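Local coordinates for YcgJ protein (Bacillus subtilis, PDB 1XXL) that is of unknown function but probably transfers methyl groups from S-adenosylmethionine, at residues S152-S155 with E156-A159. Residues are numbered along the deposited sequence; the frame is centred on the assembly and turned at random.
Sequences SSLS and EWQA
A capping box formed by Ser153 and Glu156 opens helix 154-163. With chi1 at 71°, Ser153 OG sits between its own backbone N and carbonyl carbon, where it accepts the Glu156 N-H across 3.2 Å. The reciprocal bond runs from Ser153 N to Glu156 OE2 (2.9 Å, N-H...O angle 163°), reaching that oxygen on its anti side and 28° out of the carboxylate plane. On the way, Glu156 CG passes 3.3 Å from Ser153 OG. Arg150 forms a salt bridge with the same OE2, so the carboxylate has both a cationic and a backbone partner. Replacing Glu156 by alanine removes the carboxylate, which would probably leave Ser153 N and the Arg150 guanidinium without their common acceptor and weaken the cap. One residue on, Trp157 N takes up the carbonyl of Ser153, the first bond of the helical ladder, and Gln158 N follows at Leu154 O. The indole of Trp157 turns back toward the residue before the cap: Ser152 CB lies over one face, 4.1 Å from the centroid of the five-membered ring, a CH-pi contact. A water in the ring plane accepts from Trp157 NE1 at 2.9 Å and donates to Ser152 O. Trp157 also packs the first turn against Val103 and Val107 of helix 103-113 and, through Ile232, strand 222-236. The reciprocal Ser153-Glu156 pair is the classic capping box of a helix N-terminus.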
ATOM      1  N   SER A 152       1.342  -7.199  -6.669  1.00 11.65           N
ATOM      2  CA  SER A 152       1.329  -8.641  -6.595  1.00 11.16           C
ATOM      3  C   SER A 152      -0.111  -9.150  -6.571  1.00 10.89           C
ATOM      4  O   SER A 152      -1.056  -8.416  -6.208  1.00  9.74           O
ATOM      5  CB  SER A 152       2.067  -9.131  -5.333  1.00 11.46           C
ATOM      6  OG  SER A 152       3.432  -8.758  -5.304  1.00 11.41           O
ATOM      7  N   SER A 153      -0.281 -10.416  -6.958  1.00 10.02           N
ATOM      8  CA  SER A 153      -1.566 -11.093  -6.816  1.00  9.24           C
ATOM      9  C   SER A 153      -1.763 -11.579  -5.374  1.00  9.58           C
ATOM     10  O   SER A 153      -0.804 -11.621  -4.601  1.00  9.68           O
ATOM     11  CB  SER A 153      -1.643 -12.268  -7.810  1.00  9.61           C
ATOM     12  OG  SER A 153      -0.781 -13.314  -7.420  1.00  6.97           O
ATOM     13  N   LEU A 154      -2.993 -11.957  -5.016  1.00  8.85           N
ATOM     14  CA  LEU A 154      -3.276 -12.510  -3.684  1.00 10.08           C
ATOM     15  C   LEU A 154      -2.602 -13.861  -3.415  1.00 10.40           C
ATOM     16  O   LEU A 154      -2.151 -14.134  -2.302  1.00 10.13           O
ATOM     17  CB  LEU A 154      -4.790 -12.606  -3.430  1.00 10.37           C
ATOM     18  CG  LEU A 154      -5.527 -11.252  -3.501  1.00  9.15           C
ATOM     19  CD1 LEU A 154      -7.000 -11.437  -3.178  1.00  8.86           C
ATOM     20  CD2 LEU A 154      -4.920 -10.212  -2.628  1.00  8.55           C
ATOM     21  N   SER A 155      -2.540 -14.698  -4.439  1.00 10.69           N
ATOM     22  CA  SER A 155      -1.699 -15.905  -4.426  1.00 10.62           C
ATOM     23  C   SER A 155      -0.289 -15.641  -4.023  1.00  9.65           C
ATOM     24  O   SER A 155       0.269 -16.346  -3.199  1.00  9.62           O
ATOM     25  CB  SER A 155      -1.586 -16.446  -5.857  1.00 10.65           C
ATOM     26  OG  SER A 155      -2.609 -17.320  -6.029  1.00 17.39           O
ATOM     27  N   GLU A 156       0.315 -14.668  -4.687  1.00  9.57           N
ATOM     28  CA  GLU A 156       1.679 -14.290  -4.373  1.00 10.74           C
ATOM     29  C   GLU A 156       1.848 -13.826  -2.934  1.00  9.83           C
ATOM     30  O   GLU A 156       2.812 -14.203  -2.289  1.00  9.37           O
ATOM     31  CB  GLU A 156       2.192 -13.245  -5.357  1.00 10.59           C
ATOM     32  CG  GLU A 156       2.388 -13.827  -6.746  1.00 13.16           C
ATOM     33  CD  GLU A 156       2.734 -12.785  -7.800  1.00 15.20           C
ATOM     34  OE1 GLU A 156       3.460 -13.157  -8.755  1.00 20.88           O
ATOM     35  OE2 GLU A 156       2.279 -11.612  -7.706  1.00 14.23           O
ATOM     36  N   TRP A 157       0.928 -13.002  -2.423  1.00  9.74           N
ATOM     37  CA  TRP A 157       0.993 -12.584  -1.016  1.00  9.20           C
ATOM     38  C   TRP A 157       0.858 -13.748  -0.079  1.00  8.79           C
ATOM     39  O   TRP A 157       1.564 -13.829   0.918  1.00  8.23           O
ATOM     40  CB  TRP A 157      -0.114 -11.581  -0.678  1.00  9.53           C
ATOM     41  CG  TRP A 157       0.173 -10.199  -1.185  1.00  9.61           C
ATOM     42  CD1 TRP A 157      -0.521  -9.518  -2.128  1.00 10.43           C
ATOM     43  CD2 TRP A 157       1.237  -9.347  -0.772  1.00  8.44           C
ATOM     44  NE1 TRP A 157       0.025  -8.275  -2.309  1.00 10.45           N
ATOM     45  CE2 TRP A 157       1.117  -8.148  -1.501  1.00  9.95           C
ATOM     46  CE3 TRP A 157       2.269  -9.472   0.161  1.00 10.12           C
ATOM     47  CZ2 TRP A 157       2.001  -7.061  -1.330  1.00 11.22           C
ATOM     48  CZ3 TRP A 157       3.154  -8.400   0.335  1.00 10.96           C
ATOM     49  CH2 TRP A 157       3.011  -7.209  -0.408  1.00 11.20           C
ATOM     50  N   GLN A 158      -0.073 -14.649  -0.376  1.00  9.04           N
ATOM     51  CA  GLN A 158      -0.220 -15.840   0.456  1.00 10.09           C
ATOM     52  C   GLN A 158       1.065 -16.678   0.502  1.00 10.26           C
ATOM     53  O   GLN A 158       1.436 -17.159   1.583  1.00  9.95           O
ATOM     54  CB  GLN A 158      -1.370 -16.707  -0.013  1.00 10.43           C
ATOM     55  CG  GLN A 158      -2.691 -16.073   0.204  1.00 13.08           C
ATOM     56  CD  GLN A 158      -3.763 -16.816  -0.489  1.00 17.31           C
ATOM     57  OE1 GLN A 158      -3.898 -18.013  -0.323  1.00 24.06           O
ATOM     58  NE2 GLN A 158      -4.544 -16.115  -1.254  1.00 20.39           N
ATOM     59  N   ALA A 159       1.732 -16.832  -0.646  1.00 10.45           N
ATOM     60  CA  ALA A 159       2.966 -17.637  -0.736  1.00 11.77           C
ATOM     61  C   ALA A 159       4.123 -16.957   0.005  1.00 12.26           C
ATOM     62  O   ALA A 159       4.873 -17.612   0.715  1.00 11.48           O
ATOM     63  CB  ALA A 159       3.338 -17.887  -2.188  1.00 11.66           C
TER
HETATM   64  O   HOH W   1      -0.719  -6.271  -4.330  1.00  9.48           O
HETATM   65  O   HOH W   2       5.130  -9.992  -7.018  1.00 29.39           O